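Local atomic coordinates of putative secreted cystatin (Ixodes scapularis, PDB entry 4ZM8), a protein that inhibits host cysteine proteases such as cathepsins L and S, helping the tick to suppress the immune response of its host and feed. Residues Arg60-Val65 and His89-Thr94. Numbering follows the deposited sequence.
Sequences RLTLKV and HRTCTT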
ATOM      1  N   ARG A  60     -12.918  -4.575   1.601  1.00 30.59           N
ATOM      2  CA  ARG A  60     -13.482  -3.841   0.484  1.00 36.11           C
ATOM      3  C   ARG A  60     -14.982  -3.655   0.710  1.00 39.44           C
ATOM      4  O   ARG A  60     -15.709  -4.622   0.947  1.00 39.38           O
ATOM      5  CB  ARG A  60     -13.218  -4.552  -0.834  1.00 37.06           C
ATOM      6  CG  ARG A  60     -13.490  -3.689  -2.040  1.00 36.39           C
ATOM      7  CD  ARG A  60     -12.684  -4.175  -3.229  1.00 45.40           C
ATOM      8  NE  ARG A  60     -12.995  -5.561  -3.571  1.00 47.57           N
ATOM      9  CZ  ARG A  60     -12.222  -6.343  -4.323  1.00 47.07           C
ATOM     10  NH1 ARG A  60     -11.072  -5.892  -4.807  1.00 41.18           N
ATOM     11  NH2 ARG A  60     -12.594  -7.587  -4.573  1.00 50.11           N
ATOM     12  N   LEU A  61     -15.442  -2.408   0.646  1.00 33.80           N
ATOM     13  CA  LEU A  61     -16.836  -2.113   0.936  1.00 29.01           C
ATOM     14  C   LEU A  61     -17.597  -1.566  -0.264  1.00 30.01           C
ATOM     15  O   LEU A  61     -17.147  -0.639  -0.947  1.00 31.54           O
ATOM     16  CB  LEU A  61     -16.929  -1.122   2.095  1.00 27.42           C
ATOM     17  CG  LEU A  61     -16.178  -1.614   3.333  1.00 32.84           C
ATOM     18  CD1 LEU A  61     -16.394  -0.693   4.512  1.00 28.90           C
ATOM     19  CD2 LEU A  61     -16.578  -3.030   3.679  1.00 29.90           C
ATOM     20  N   THR A  62     -18.757  -2.144  -0.537  1.00 26.30           N
ATOM     21  CA  THR A  62     -19.656  -1.473  -1.453  1.00 29.06           C
ATOM     22  C   THR A  62     -20.751  -0.834  -0.611  1.00 30.70           C
ATOM     23  O   THR A  62     -21.370  -1.494   0.233  1.00 31.76           O
ATOM     24  CB  THR A  62     -20.234  -2.419  -2.512  1.00 30.34           C
ATOM     25  OG1 THR A  62     -19.224  -3.356  -2.905  1.00 36.13           O
ATOM     26  CG2 THR A  62     -20.678  -1.627  -3.739  1.00 20.90           C
ATOM     27  N   LEU A  63     -20.962   0.462  -0.821  1.00 27.15           N
ATOM     28  CA  LEU A  63     -21.841   1.234   0.043  1.00 29.66           C
ATOM     29  C   LEU A  63     -22.829   2.089  -0.702  1.00 28.69           C
ATOM     30  O   LEU A  63     -22.531   2.603  -1.777  1.00 30.68           O
ATOM     31  CB  LEU A  63     -21.027   2.156   0.952  1.00 29.56           C
ATOM     32  CG  LEU A  63     -20.016   1.496   1.868  1.00 26.05           C
ATOM     33  CD1 LEU A  63     -19.345   2.565   2.693  1.00 24.65           C
ATOM     34  CD2 LEU A  63     -20.718   0.461   2.732  1.00 26.72           C
ATOM     35  N   LYS A  64     -23.998   2.252  -0.097  1.00 26.21           N
ATOM     36  CA  LYS A  64     -24.904   3.338  -0.445  1.00 32.31           C
ATOM     37  C   LYS A  64     -24.598   4.503   0.495  1.00 31.18           C
ATOM     38  O   LYS A  64     -24.652   4.352   1.713  1.00 30.19           O
ATOM     39  CB  LYS A  64     -26.367   2.907  -0.315  1.00 36.50           C
ATOM     40  CG  LYS A  64     -26.832   1.902  -1.338  1.00 31.34           C
ATOM     41  CD  LYS A  64     -26.904   2.525  -2.717  1.00 37.96           C
ATOM     42  CE  LYS A  64     -27.300   1.487  -3.756  1.00 46.85           C
ATOM     43  NZ  LYS A  64     -28.460   0.647  -3.299  1.00 39.51           N
ATOM     44  N   VAL A  65     -24.267   5.654  -0.071  1.00 31.26           N
ATOM     45  CA  VAL A  65     -23.848   6.805   0.716  1.00 30.45           C
ATOM     46  C   VAL A  65     -24.858   7.954   0.593  1.00 29.62           C
ATOM     47  O   VAL A  65     -25.443   8.164  -0.464  1.00 32.82           O
ATOM     48  CB  VAL A  65     -22.434   7.245   0.274  1.00 30.49           C
ATOM     49  CG1 VAL A  65     -21.984   8.489   0.996  1.00 30.77           C
ATOM     50  CG2 VAL A  65     -21.467   6.131   0.542  1.00 32.71           C
ATOM     51  N   HIS A  89     -28.745   8.897  -2.911  1.00 31.42           N
ATOM     52  CA  HIS A  89     -27.811   7.844  -2.535  1.00 28.85           C
ATOM     53  C   HIS A  89     -26.774   7.634  -3.648  1.00 36.87           C
ATOM     54  O   HIS A  89     -27.114   7.707  -4.830  1.00 36.47           O
ATOM     55  CB  HIS A  89     -28.557   6.532  -2.263  1.00 29.34           C
ATOM     56  CG  HIS A  89     -29.548   6.600  -1.132  1.00 31.60           C
ATOM     57  ND1 HIS A  89     -29.779   7.742  -0.393  1.00 31.64           N
ATOM     58  CD2 HIS A  89     -30.356   5.649  -0.605  1.00 24.81           C
ATOM     59  CE1 HIS A  89     -30.681   7.489   0.537  1.00 23.30           C
ATOM     60  NE2 HIS A  89     -31.046   6.226   0.430  1.00 20.39           N
ATOM     61  N   ARG A  90     -25.518   7.379  -3.285  1.00 35.54           N
ATOM     62  CA  ARG A  90     -24.525   7.000  -4.288  1.00 35.81           C
ATOM     63  C   ARG A  90     -23.881   5.658  -3.946  1.00 36.64           C
ATOM     64  O   ARG A  90     -23.645   5.338  -2.782  1.00 31.49           O
ATOM     65  CB  ARG A  90     -23.440   8.061  -4.416  1.00 34.81           C
ATOM     66  CG  ARG A  90     -23.843   9.376  -3.860  1.00 40.85           C
ATOM     67  CD  ARG A  90     -22.653  10.008  -3.199  1.00 41.19           C
ATOM     68  NE  ARG A  90     -23.079  11.037  -2.274  1.00 41.92           N
ATOM     69  CZ  ARG A  90     -22.263  11.647  -1.428  1.00 48.85           C
ATOM     70  NH1 ARG A  90     -20.971  11.334  -1.421  1.00 42.16           N
ATOM     71  NH2 ARG A  90     -22.744  12.581  -0.606  1.00 50.23           N
ATOM     72  N   THR A  91     -23.606   4.868  -4.974  1.00 41.29           N
ATOM     73  CA  THR A  91     -22.912   3.607  -4.782  1.00 41.35           C
ATOM     74  C   THR A  91     -21.408   3.855  -4.871  1.00 41.06           C
ATOM     75  O   THR A  91     -20.909   4.318  -5.895  1.00 47.24           O
ATOM     76  CB  THR A  91     -23.367   2.556  -5.812  1.00 40.07           C
ATOM     77  OG1 THR A  91     -24.768   2.302  -5.634  1.00 46.44           O
ATOM     78  CG2 THR A  91     -22.621   1.270  -5.608  1.00 38.70           C
ATOM     79  N   CYS A  92     -20.705   3.562  -3.782  1.00 38.70           N
ATOM     80  CA  CYS A  92     -19.292   3.903  -3.629  1.00 37.74           C
ATOM     81  C   CYS A  92     -18.475   2.692  -3.199  1.00 32.46           C
ATOM     82  O   CYS A  92     -18.940   1.866  -2.416  1.00 28.12           O
ATOM     83  CB  CYS A  92     -19.119   5.027  -2.593  1.00 40.37           C
ATOM     84  SG  CYS A  92     -19.732   6.667  -3.078  1.00 46.60           S
ATOM     85  N   THR A  93     -17.250   2.587  -3.695  1.00 34.94           N
ATOM     86  CA  THR A  93     -16.381   1.502  -3.256  1.00 30.58           C
ATOM     87  C   THR A  93     -15.168   2.044  -2.527  1.00 31.58           C
ATOM     88  O   THR A  93     -14.642   3.102  -2.868  1.00 28.97           O
ATOM     89  CB  THR A  93     -15.906   0.628  -4.431  1.00 32.58           C
ATOM     90  OG1 THR A  93     -17.005   0.364  -5.314  1.00 33.65           O
ATOM     91  CG2 THR A  93     -15.359  -0.686  -3.911  1.00 30.16           C
ATOM     92  N   THR A  94     -14.724   1.304  -1.521  1.00 28.33           N
ATOM     93  CA  THR A  94     -13.581   1.715  -0.739  1.00 29.07           C
ATOM     94  C   THR A  94     -12.955   0.517  -0.061  1.00 33.57           C
ATOM     95  O   THR A  94     -13.657  -0.432   0.307  1.00 32.12           O
ATOM     96  CB  THR A  94     -13.970   2.775   0.334  1.00 33.74           C
ATOM     97  OG1 THR A  94     -12.789   3.397   0.848  1.00 37.48           O
ATOM     98  CG2 THR A  94     -14.752   2.153   1.496  1.00 32.45           C
TER
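Val65 pairs with Arg90, Leu63 with Cys92 and Leu61 with Thr94, all as antiparallel hydrogen-bonded pairs. Each gives two backbone bonds, six in all. The Leu61 N to Thr94 O bond, 2.7 Å, is nearly straight at 168°. Thr62 faces Thr93, and Lys64 faces Thr91, as non-hydrogen-bonded pairs.

Val65 can be followed outward. Its CB lies 3.8 Å from Arg90 O. CG1, anti to the backbone N (chi1 176°), sits over one face of the Arg90 guanidinium, offset toward its rim, and is 3.9 Å from NH1. CG2 reaches the next pair on the same face, 4.0 Å from Cys92 SG. That sulfur is bonded to Cys111, and Phe109 packs on Val65, Leu63, Cys92 and Thr94. On the other face, of Thr62, Lys64, Thr91 and Thr93, Thr62 CG2 meets Thr91 CG2 at 4.0 Å.

Strand 39-68 here joins strand 90-99, and a strand of the second subunit pairs antiparallel with 60-64, consistent with a domain-swapped cystatin dimer. The chemistry implies a register fixed by backbone bonds and a mixed face: Leu61, Leu63, Val65 and disulfide-bonded Cys92 lie with Arg90, salt-bridged to Asp41 of the second subunit, and Thr94, whose OG1 bonds to Ser107 O.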